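Local atomic coordinates of member of DUF4221 family (Bacteroides vulgatus, PDB entry 3S9J), a protein that is of unknown function but folds as a six-bladed beta-propeller of the DUF4221 family, probably a lipoprotein in its natural form. Residues F146-M156 with Y192-Y203; I255-N264 with S294-K302. All coordinates share one frame; numbering follows the deposited sequence.

Interaction 1 (F146-M156 with Y192-Y203); sequences FLRQEILKPDM and YDNIAGGYGFSY. With GOL (glycerol), chain R; FMT (formic acid), chain F.
Arg148 reaches across to Phe201 and lays its aliphatic stem over one face of the ring, a CH-pi contact with CD 3.9 Å from the ring centroid. The stem is extended, CG anti to the backbone N (chi1 167°), which carries the guanidinium past the ring rather than stacking it: the two planes stand 69° apart. Other apolar contacts follow further along. Ile151 rests CG2 over one face of the Tyr199 ring, while a glycerol covers the opposite face with O3; the CD1 atoms of Ile151 and Ile195 meet at 3.9 Å, and CG of Met156, a selenomethionine, closes on the same Ile195 methyl.

Among polar groups, a salt bridge within 146-156 joins Arg148 NH1 to the anti lone pair of Glu150 OE2 (3.1 Å) in the conformer given. One water links two backbone groups, Pro154 O and Ile195 N; another ties the guanidinium, through Arg148 NH2, to Tyr199 O.

Strand 144-148 belongs to one propeller blade and strand 201-206 opens the next; the axes of their short segments approach to 9.5 Å and run nearly antiparallel (157°). Phe201 also packs on Met166 of strand 165-171 and Cys214 of strand 211-216, and Tyr203 OH bonds to Ala138 N.

Interaction 2 (I255-N264 with S294-K302); sequences INAIIKLNEN and SPYETPKGK. With FMT (formic acid), chain K.
Asn262, in the conformer given, meets Glu297 where helix 255-263 faces the loop 294-302. Its ND2 donates to Glu297 O at 2.7 Å, with an N-H...O angle of 158°; the acceptor lies in the amide plane, although the donor sits well above the plane of the Glu297 carbonyl. In this conformer CG is anti to the backbone N (chi1 -159°), directing the amide into the loop.

At the helix end, Lys302 sends an extended chain to the backbone, where NZ donates to Asn262 O and Asn264 O, both at 2.8 Å, with a weak third bond to Glu263 O. A salt bridge to Glu284 gives this ammonium a further partner.

Towards the helix start the contact turns apolar. Pro295 CB packs against Ile259 CG1 at 3.6 Å, and Ile255 CD1 and Ile258 CG2 lie against the ring of Tyr296.

Further out, Ser294 OG accepts from Tyr296 N at 3.0 Å, an ST turn, and a type I turn spans Pro299 to Lys302. One water joins Asn262 O to Thr298 OG1, which is also bonded to Lys329.

A lysine ammonium thus gathers carbonyl oxygens at the C-terminal end of a short helix, fastening it to a loop between propeller strands 278-284 and 304-309.

Read from the N terminus, the chain leaves strand 144-148, runs through 149-156, completes its blade with strands 165-171 and 177-183, and returns at 192-203, where interaction 1 closes a loop of 35 intervening residues. It then builds the blade that runs from strand 201-206 to strand 231-235 before reaching helix 255-263. Interaction 2 closes a second loop, of 29 residues, that holds strands 266-273 and 278-284. The loops follow in series, neither enclosing nor crossing the other. Yet they meet in space: Ala196 packs on Ala257 and Ile258, and Gly197 and Gly198 lie on Leu261. Interaction 1 thus joins two successive blades, while the helix belongs to interaction 2, which ties it to the following blade, and packs against segment 192-203 of interaction 1.

Interaction 1 (F146-M156 with Y192-Y203)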
loop_
_atom_site.group_PDB
_atom_site.type_symbol
_atom_site.label_atom_id
_atom_site.label_comp_id
_atom_site.label_asym_id
_atom_site.label_seq_id
_atom_site.Cartn_x
_atom_site.Cartn_y
_atom_site.Cartn_z
ATOM N N PHE A 146 1.520 5.338 -13.174
ATOM C CA PHE A 146 2.106 4.004 -13.151
ATOM C C PHE A 146 1.473 3.225 -12.045
ATOM O O PHE A 146 1.364 3.721 -10.908
ATOM C CB PHE A 146 3.582 4.103 -12.878
ATOM C CG PHE A 146 4.374 4.626 -14.026
ATOM C CD1 PHE A 146 4.300 5.976 -14.393
ATOM C CD2 PHE A 146 5.224 3.778 -14.738
ATOM C CE1 PHE A 146 5.055 6.453 -15.448
ATOM C CE2 PHE A 146 5.974 4.276 -15.808
ATOM C CZ PHE A 146 5.887 5.597 -16.148
ATOM N N LEU A 147 1.078 2.003 -12.365
ATOM C CA LEU A 147 0.271 1.108 -11.519
ATOM C C LEU A 147 0.868 -0.306 -11.533
ATOM O O LEU A 147 1.325 -0.742 -12.574
ATOM C CB LEU A 147 -1.151 0.933 -12.102
ATOM C CG LEU A 147 -2.226 2.034 -12.052
ATOM C CD1 LEU A 147 -3.564 1.417 -11.705
ATOM C CD2 LEU A 147 -1.906 3.105 -11.069
ATOM N N ARG A 148 0.717 -1.040 -10.439
ATOM C CA ARG A 148 1.047 -2.457 -10.426
ATOM C C ARG A 148 0.178 -3.211 -11.401
ATOM O O ARG A 148 -1.006 -2.892 -11.589
ATOM C CB ARG A 148 0.833 -3.017 -9.003
ATOM C CG ARG A 148 0.837 -4.504 -8.865
ATOM C CD ARG A 148 0.847 -4.898 -7.381
ATOM N NE ARG A 148 0.593 -6.320 -7.214
ATOM C CZ ARG A 148 -0.601 -6.897 -7.126
ATOM N NH1 ARG A 148 -1.724 -6.189 -7.195
ATOM N NH2 ARG A 148 -0.660 -8.222 -6.990
ATOM N N GLN A 149 0.745 -4.260 -11.977
ATOM C CA GLN A 149 -0.012 -5.177 -12.802
ATOM C C GLN A 149 0.107 -6.620 -12.259
ATOM O O GLN A 149 1.160 -7.019 -11.755
ATOM C CB GLN A 149 0.473 -5.098 -14.244
ATOM C CG GLN A 149 0.072 -3.774 -14.878
ATOM C CD GLN A 149 -1.405 -3.701 -15.166
ATOM O OE1 GLN A 149 -1.889 -4.279 -16.146
ATOM N NE2 GLN A 149 -2.131 -2.992 -14.335
ATOM N N GLU A 150 -1.014 -7.336 -12.344
ATOM C CA GLU A 150 -1.073 -8.728 -11.888
ATOM C C GLU A 150 -0.807 -9.678 -13.078
ATOM O O GLU A 150 -0.617 -9.233 -14.221
ATOM C CB GLU A 150 -2.424 -8.989 -11.178
ATOM C CG GLU A 150 -2.589 -8.212 -9.831
ATOM C CD GLU A 150 -3.868 -8.563 -9.071
ATOM O OE1 GLU A 150 -4.582 -9.471 -9.539
ATOM O OE2 GLU A 150 -4.175 -7.941 -8.013
ATOM N N ILE A 151 -0.744 -10.988 -12.813
ATOM C CA ILE A 151 -0.492 -11.971 -13.871
ATOM C C ILE A 151 -1.652 -12.090 -14.889
ATOM O O ILE A 151 -2.797 -11.881 -14.549
ATOM C CB ILE A 151 -0.152 -13.364 -13.276
ATOM C CG1 ILE A 151 -1.324 -13.886 -12.439
ATOM C CG2 ILE A 151 1.125 -13.256 -12.441
ATOM C CD1 ILE A 151 -1.161 -15.303 -11.911
ATOM N N LEU A 152 -1.334 -12.433 -16.131
ATOM C CA LEU A 152 -2.322 -12.382 -17.220
ATOM C C LEU A 152 -2.884 -13.754 -17.585
ATOM O O LEU A 152 -3.650 -13.892 -18.538
ATOM C CB LEU A 152 -1.714 -11.711 -18.458
ATOM C CG LEU A 152 -1.493 -10.189 -18.369
ATOM C CD1 LEU A 152 -0.946 -9.671 -19.715
ATOM C CD2 LEU A 152 -2.780 -9.427 -17.920
ATOM N N LYS A 153 -2.500 -14.766 -16.826
ATOM C CA LYS A 153 -3.027 -16.100 -17.042
ATOM C C LYS A 153 -2.918 -16.864 -15.743
ATOM O O LYS A 153 -1.951 -16.686 -15.008
ATOM C CB LYS A 153 -2.283 -16.800 -18.174
ATOM C CG LYS A 153 -0.844 -17.186 -17.895
ATOM C CD LYS A 153 -0.326 -18.019 -19.039
ATOM C CE LYS A 153 0.962 -18.734 -18.701
ATOM N NZ LYS A 153 1.150 -19.984 -19.497
ATOM N N PRO A 154 -3.918 -17.712 -15.452
ATOM C CA PRO A 154 -3.991 -18.354 -14.160
ATOM C C PRO A 154 -2.909 -19.430 -13.910
ATOM O O PRO A 154 -2.519 -19.633 -12.752
ATOM C CB PRO A 154 -5.384 -18.991 -14.172
ATOM C CG PRO A 154 -5.635 -19.303 -15.599
ATOM C CD PRO A 154 -4.962 -18.203 -16.375
ATOM N N ASP A 155 -2.444 -20.098 -14.972
ATOM C CA ASP A 155 -1.525 -21.251 -14.848
ATOM C C ASP A 155 -0.081 -20.892 -15.227
ATOM O O ASP A 155 0.448 -21.288 -16.275
ATOM C CB ASP A 155 -2.019 -22.445 -15.687
ATOM C CG ASP A 155 -2.166 -22.113 -17.179
ATOM O OD1 ASP A 155 -2.629 -20.991 -17.493
ATOM O OD2 ASP A 155 -1.813 -22.977 -18.020
HETATM N N MSE A 156 0.557 -20.144 -14.345
HETATM C CA MSE A 156 1.896 -19.638 -14.593
HETATM C C MSE A 156 2.907 -20.762 -14.545
HETATM O O MSE A 156 2.883 -21.585 -13.623
HETATM C CB MSE A 156 2.254 -18.567 -13.572
HETATM C CG MSE A 156 1.365 -17.326 -13.640
HETATM SE SE MSE A 156 1.776 -16.219 -15.182
HETATM C CE MSE A 156 3.517 -15.561 -14.618
ATOM N N TYR A 192 1.090 -24.276 -10.471
ATOM C CA TYR A 192 -0.280 -24.698 -10.216
ATOM C C TYR A 192 -1.204 -24.304 -11.378
ATOM O O TYR A 192 -0.904 -23.388 -12.141
ATOM C CB TYR A 192 -0.780 -24.081 -8.911
ATOM C CG TYR A 192 0.014 -24.454 -7.666
ATOM C CD1 TYR A 192 0.318 -25.786 -7.367
ATOM C CD2 TYR A 192 0.430 -23.476 -6.765
ATOM C CE1 TYR A 192 1.030 -26.120 -6.208
ATOM C CE2 TYR A 192 1.132 -23.807 -5.607
ATOM C CZ TYR A 192 1.435 -25.118 -5.342
ATOM O OH TYR A 192 2.134 -25.414 -4.188
ATOM N N ASP A 193 -2.323 -25.006 -11.518
ATOM C CA ASP A 193 -3.326 -24.633 -12.509
ATOM C C ASP A 193 -3.952 -23.290 -12.177
ATOM O O ASP A 193 -4.249 -22.523 -13.083
ATOM C CB ASP A 193 -4.433 -25.685 -12.610
ATOM C CG ASP A 193 -3.995 -26.931 -13.362
ATOM O OD1 ASP A 193 -3.109 -26.834 -14.242
ATOM O OD2 ASP A 193 -4.556 -28.005 -13.066
ATOM N N ASN A 194 -4.165 -23.025 -10.880
ATOM C CA ASN A 194 -4.720 -21.767 -10.407
ATOM C C ASN A 194 -4.079 -21.321 -9.091
ATOM O O ASN A 194 -4.088 -22.053 -8.079
ATOM C CB ASN A 194 -6.242 -21.863 -10.253
ATOM C CG ASN A 194 -6.956 -22.132 -11.591
ATOM O OD1 ASN A 194 -7.375 -21.202 -12.284
ATOM N ND2 ASN A 194 -7.059 -23.408 -11.961
ATOM N N ILE A 195 -3.528 -20.111 -9.118
ATOM C CA ILE A 195 -2.751 -19.568 -8.007
ATOM C C ILE A 195 -3.664 -18.818 -7.059
ATOM O O ILE A 195 -4.454 -17.967 -7.487
ATOM C CB ILE A 195 -1.633 -18.618 -8.515
ATOM C CG1 ILE A 195 -0.608 -19.391 -9.332
ATOM C CG2 ILE A 195 -0.935 -17.886 -7.337
ATOM C CD1 ILE A 195 0.229 -18.482 -10.221
ATOM N N ALA A 196 -3.525 -19.121 -5.767
ATOM C CA ALA A 196 -4.358 -18.548 -4.695
ATOM C C ALA A 196 -3.776 -17.254 -4.138
ATOM O O ALA A 196 -4.510 -16.423 -3.585
ATOM C CB ALA A 196 -4.534 -19.565 -3.552
ATOM N N GLY A 197 -2.473 -17.077 -4.283
ATOM C CA GLY A 197 -1.797 -15.793 -3.933
ATOM C C GLY A 197 -0.320 -16.096 -3.781
ATOM O O GLY A 197 0.129 -17.171 -4.196
ATOM N N GLY A 198 0.437 -15.193 -3.156
ATOM C CA GLY A 198 1.849 -15.460 -2.847
ATOM C C GLY A 198 2.835 -14.624 -3.649
ATOM O O GLY A 198 4.016 -14.591 -3.343
ATOM N N TYR A 199 2.347 -13.917 -4.675
ATOM C CA TYR A 199 3.241 -13.139 -5.546
ATOM C C TYR A 199 3.030 -11.632 -5.392
ATOM O O TYR A 199 3.488 -10.858 -6.212
ATOM C CB TYR A 199 3.108 -13.557 -7.015
ATOM C CG TYR A 199 1.751 -13.364 -7.615
ATOM C CD1 TYR A 199 0.778 -14.342 -7.503
ATOM C CD2 TYR A 199 1.434 -12.203 -8.318
ATOM C CE1 TYR A 199 -0.483 -14.177 -8.045
ATOM C CE2 TYR A 199 0.164 -12.028 -8.862
ATOM C CZ TYR A 199 -0.790 -13.027 -8.719
ATOM O OH TYR A 199 -2.055 -12.906 -9.245
ATOM N N GLY A 200 2.406 -11.228 -4.298
ATOM C CA GLY A 200 2.156 -9.831 -4.037
ATOM C C GLY A 200 3.415 -9.059 -3.728
ATOM O O GLY A 200 4.426 -9.617 -3.236
ATOM N N PHE A 201 3.341 -7.755 -3.966
ATOM C CA PHE A 201 4.400 -6.849 -3.554
ATOM C C PHE A 201 3.859 -5.490 -3.193
ATOM O O PHE A 201 2.801 -5.088 -3.675
ATOM C CB PHE A 201 5.493 -6.693 -4.618
ATOM C CG PHE A 201 5.049 -6.028 -5.906
ATOM C CD1 PHE A 201 4.520 -6.775 -6.948
ATOM C CD2 PHE A 201 5.254 -4.671 -6.104
ATOM C CE1 PHE A 201 4.167 -6.180 -8.154
ATOM C CE2 PHE A 201 4.900 -4.063 -7.311
ATOM C CZ PHE A 201 4.344 -4.809 -8.321
ATOM N N SER A 202 4.601 -4.796 -2.343
ATOM C CA SER A 202 4.378 -3.398 -2.027
ATOM C C SER A 202 5.444 -2.592 -2.741
ATOM O O SER A 202 6.501 -3.111 -3.114
ATOM C CB SER A 202 4.445 -3.211 -0.496
ATOM O OG SER A 202 4.394 -1.839 -0.083
ATOM N N TYR A 203 5.188 -1.312 -2.968
ATOM C CA TYR A 203 6.197 -0.480 -3.631
ATOM C C TYR A 203 6.017 0.951 -3.153
ATOM O O TYR A 203 4.969 1.329 -2.626
ATOM C CB TYR A 203 6.099 -0.576 -5.173
ATOM C CG TYR A 203 4.820 -0.038 -5.762
ATOM C CD1 TYR A 203 3.706 -0.835 -5.873
ATOM C CD2 TYR A 203 4.735 1.275 -6.195
ATOM C CE1 TYR A 203 2.498 -0.365 -6.379
ATOM C CE2 TYR A 203 3.562 1.776 -6.710
ATOM C CZ TYR A 203 2.432 0.972 -6.792
ATOM O OH TYR A 203 1.265 1.454 -7.303
HETATM C C1 GOL R . -3.197 -11.998 -5.769
HETATM O O1 GOL R . -4.328 -11.297 -6.234
HETATM C C2 GOL R . -2.296 -11.085 -4.929
HETATM O O2 GOL R . -2.483 -9.705 -5.212
HETATM C C3 GOL R . -0.836 -11.448 -5.188
HETATM O O3 GOL R . -0.567 -12.815 -4.889
HETATM C C FMT F . 0.077 -12.150 -1.694
HETATM O O1 FMT F . -0.866 -12.838 -2.078
HETATM O O2 FMT F . 1.247 -12.456 -1.892
HETATM O O HOH W 1 -0.713 -0.165 -7.840
HETATM O O HOH W 2 1.977 -8.883 -7.492
HETATM O O HOH W 3 -3.825 -18.136 -11.168
HETATM O O HOH W 4 1.112 -23.681 -13.819
HETATM O O HOH W 5 1.736 -21.459 -10.692
#

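Interaction 2 (I255-N264 with S294-K302)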
loop_
_atom_site.group_PDB
_atom_site.type_symbol
_atom_site.label_atom_id
_atom_site.label_comp_id
_atom_site.label_asym_id
_atom_site.label_seq_id
_atom_site.Cartn_x
_atom_site.Cartn_y
_atom_site.Cartn_z
ATOM N N ILE A 255 -9.396 -23.317 1.444
ATOM C CA ILE A 255 -9.233 -22.276 2.432
ATOM C C ILE A 255 -7.832 -22.351 3.110
ATOM O O ILE A 255 -7.316 -21.333 3.530
ATOM C CB ILE A 255 -10.372 -22.304 3.497
ATOM C CG1 ILE A 255 -10.433 -20.991 4.254
ATOM C CG2 ILE A 255 -10.248 -23.526 4.454
ATOM C CD1 ILE A 255 -10.768 -19.759 3.428
ATOM N N ASN A 256 -7.258 -23.546 3.166
ATOM C CA ASN A 256 -5.945 -23.827 3.738
ATOM C C ASN A 256 -4.856 -22.943 3.080
ATOM O O ASN A 256 -3.941 -22.408 3.725
ATOM C CB ASN A 256 -5.639 -25.325 3.527
ATOM C CG ASN A 256 -6.807 -26.264 3.968
ATOM O OD1 ASN A 256 -6.737 -26.866 5.036
ATOM N ND2 ASN A 256 -7.856 -26.400 3.128
ATOM N N ALA A 257 -4.970 -22.805 1.751
ATOM C CA ALA A 257 -4.033 -21.956 1.002
ATOM C C ALA A 257 -4.092 -20.492 1.443
ATOM O O ALA A 257 -3.061 -19.819 1.554
ATOM C CB ALA A 257 -4.280 -22.076 -0.498
ATOM N N ILE A 258 -5.302 -19.996 1.709
ATOM C CA ILE A 258 -5.534 -18.649 2.147
ATOM C C ILE A 258 -5.036 -18.475 3.604
ATOM O O ILE A 258 -4.419 -17.467 3.938
ATOM C CB ILE A 258 -7.062 -18.308 2.092
ATOM C CG1 ILE A 258 -7.613 -18.467 0.650
ATOM C CG2 ILE A 258 -7.361 -16.942 2.642
ATOM C CD1 ILE A 258 -6.711 -17.946 -0.410
ATOM N N ILE A 259 -5.323 -19.471 4.434
ATOM C CA ILE A 259 -4.929 -19.415 5.849
ATOM C C ILE A 259 -3.386 -19.337 5.973
ATOM O O ILE A 259 -2.873 -18.508 6.722
ATOM C CB ILE A 259 -5.486 -20.601 6.615
ATOM C CG1 ILE A 259 -7.012 -20.430 6.793
ATOM C CG2 ILE A 259 -4.830 -20.692 8.029
ATOM C CD1 ILE A 259 -7.728 -21.703 7.219
ATOM N N LYS A 260 -2.706 -20.155 5.192
ATOM C CA LYS A 260 -1.239 -20.227 5.241
ATOM C C LYS A 260 -0.644 -18.885 4.890
ATOM O O LYS A 260 0.243 -18.384 5.586
ATOM C CB LYS A 260 -0.709 -21.333 4.348
ATOM C CG LYS A 260 -0.861 -22.716 4.966
ATOM C CD LYS A 260 -0.142 -23.788 4.200
ATOM C CE LYS A 260 -0.831 -24.125 2.887
ATOM N NZ LYS A 260 -0.423 -25.480 2.365
ATOM N N LEU A 261 -1.157 -18.258 3.829
ATOM C CA LEU A 261 -0.671 -16.934 3.480
ATOM C C LEU A 261 -0.936 -15.886 4.529
ATOM O O LEU A 261 -0.111 -15.008 4.752
ATOM C CB LEU A 261 -1.242 -16.468 2.142
ATOM C CG LEU A 261 -0.663 -17.165 0.922
ATOM C CD1 LEU A 261 -1.596 -16.964 -0.310
ATOM C CD2 LEU A 261 0.735 -16.643 0.625
ATOM N N ASN A 262 -2.084 -15.953 5.191
ATOM C CA ASN A 262 -2.491 -15.033 6.205
ATOM C C ASN A 262 -1.592 -15.092 7.467
ATOM O O ASN A 262 -1.243 -14.090 8.099
ATOM C CB ASN A 262 -3.911 -15.436 6.619
ATOM C CG ASN A 262 -4.624 -14.323 7.266
ATOM O OD1 ASN A 262 -4.142 -13.220 7.203
ATOM N ND2 ASN A 262 -5.774 -14.590 7.905
ATOM N N GLU A 263 -1.298 -16.333 7.853
ATOM C CA GLU A 263 -0.662 -16.607 9.158
ATOM C C GLU A 263 0.876 -16.681 9.111
ATOM O O GLU A 263 1.544 -16.286 10.071
ATOM C CB GLU A 263 -1.242 -17.896 9.783
ATOM C CG GLU A 263 -0.728 -19.207 9.157
ATOM C CD GLU A 263 -1.485 -20.484 9.531
ATOM O OE1 GLU A 263 -2.384 -20.493 10.431
ATOM O OE2 GLU A 263 -1.117 -21.553 8.953
ATOM N N ASN A 264 1.426 -17.156 8.002
ATOM C CA ASN A 264 2.885 -17.338 7.874
ATOM C C ASN A 264 3.619 -15.998 7.901
ATOM O O ASN A 264 3.035 -14.928 7.566
ATOM C CB ASN A 264 3.202 -18.105 6.605
ATOM C CG ASN A 264 2.988 -19.625 6.755
ATOM O OD1 ASN A 264 2.897 -20.131 7.851
ATOM N ND2 ASN A 264 2.930 -20.332 5.633
ATOM N N SER A 294 -10.883 -15.011 11.423
ATOM C CA SER A 294 -11.129 -15.063 9.988
ATOM C C SER A 294 -9.907 -15.422 9.156
ATOM O O SER A 294 -8.840 -14.834 9.340
ATOM C CB SER A 294 -11.650 -13.693 9.479
ATOM O OG SER A 294 -11.564 -13.688 8.072
ATOM N N PRO A 295 -10.057 -16.310 8.169
ATOM C CA PRO A 295 -8.991 -16.648 7.259
ATOM C C PRO A 295 -8.610 -15.545 6.287
ATOM O O PRO A 295 -7.533 -15.597 5.707
ATOM C CB PRO A 295 -9.540 -17.840 6.477
ATOM C CG PRO A 295 -10.962 -17.972 6.874
ATOM C CD PRO A 295 -11.311 -17.033 7.890
ATOM N N TYR A 296 -9.497 -14.557 6.147
ATOM C CA TYR A 296 -9.360 -13.600 5.058
ATOM C C TYR A 296 -8.689 -12.288 5.491
ATOM O O TYR A 296 -8.379 -11.445 4.655
ATOM C CB TYR A 296 -10.727 -13.376 4.391
ATOM C CG TYR A 296 -11.187 -14.588 3.594
ATOM C CD1 TYR A 296 -10.485 -15.017 2.488
ATOM C CD2 TYR A 296 -12.315 -15.283 3.945
ATOM C CE1 TYR A 296 -10.884 -16.115 1.766
ATOM C CE2 TYR A 296 -12.717 -16.376 3.236
ATOM C CZ TYR A 296 -12.007 -16.786 2.143
ATOM O OH TYR A 296 -12.424 -17.884 1.410
ATOM N N GLU A 297 -8.411 -12.123 6.771
ATOM C CA GLU A 297 -7.757 -10.887 7.213
ATOM C C GLU A 297 -6.635 -11.182 8.197
ATOM O O GLU A 297 -6.658 -12.217 8.883
ATOM C CB GLU A 297 -8.785 -9.941 7.848
ATOM C CG GLU A 297 -9.876 -9.409 6.859
ATOM C CD GLU A 297 -9.350 -8.496 5.703
ATOM O OE1 GLU A 297 -8.326 -7.785 5.879
ATOM O OE2 GLU A 297 -10.010 -8.454 4.634
ATOM N N THR A 298 -5.664 -10.285 8.266
ATOM C CA THR A 298 -4.564 -10.421 9.215
ATOM C C THR A 298 -5.121 -10.422 10.637
ATOM O O THR A 298 -5.955 -9.549 11.035
ATOM C CB THR A 298 -3.519 -9.306 9.036
ATOM O OG1 THR A 298 -3.050 -9.321 7.678
ATOM C CG2 THR A 298 -2.352 -9.476 10.053
ATOM N N PRO A 299 -4.727 -11.426 11.432
ATOM C CA PRO A 299 -5.240 -11.488 12.781
ATOM C C PRO A 299 -4.850 -10.283 13.615
ATOM O O PRO A 299 -3.750 -9.751 13.466
ATOM C CB PRO A 299 -4.534 -12.744 13.366
ATOM C CG PRO A 299 -4.244 -13.563 12.207
ATOM C CD PRO A 299 -3.919 -12.621 11.100
ATOM N N LYS A 300 -5.742 -9.900 14.522
ATOM C CA LYS A 300 -5.512 -8.712 15.351
ATOM C C LYS A 300 -4.309 -8.943 16.255
ATOM O O LYS A 300 -3.670 -8.001 16.693
ATOM C CB LYS A 300 -6.741 -8.402 16.201
ATOM C CG LYS A 300 -8.050 -8.293 15.435
ATOM C CD LYS A 300 -7.983 -7.407 14.248
ATOM C CE LYS A 300 -9.385 -7.274 13.647
ATOM N NZ LYS A 300 -9.347 -6.364 12.538
ATOM N N GLY A 301 -3.988 -10.211 16.548
ATOM C CA GLY A 301 -2.856 -10.515 17.410
ATOM C C GLY A 301 -1.515 -10.732 16.730
ATOM O O GLY A 301 -0.533 -11.024 17.411
ATOM N N LYS A 302 -1.448 -10.565 15.409
ATOM C CA LYS A 302 -0.200 -10.846 14.695
ATOM C C LYS A 302 0.863 -9.804 15.046
ATOM O O LYS A 302 0.616 -8.618 14.995
ATOM C CB LYS A 302 -0.420 -10.958 13.176
ATOM C CG LYS A 302 0.733 -11.718 12.475
ATOM C CD LYS A 302 0.397 -11.987 11.004
ATOM C CE LYS A 302 1.405 -12.974 10.388
ATOM N NZ LYS A 302 1.303 -13.149 8.877
HETATM C C FMT K . -9.704 -3.204 13.682
HETATM O O1 FMT K . -9.015 -4.211 14.015
HETATM O O2 FMT K . -10.500 -3.190 12.731
HETATM O O HOH W 6 -1.392 -11.401 7.294
#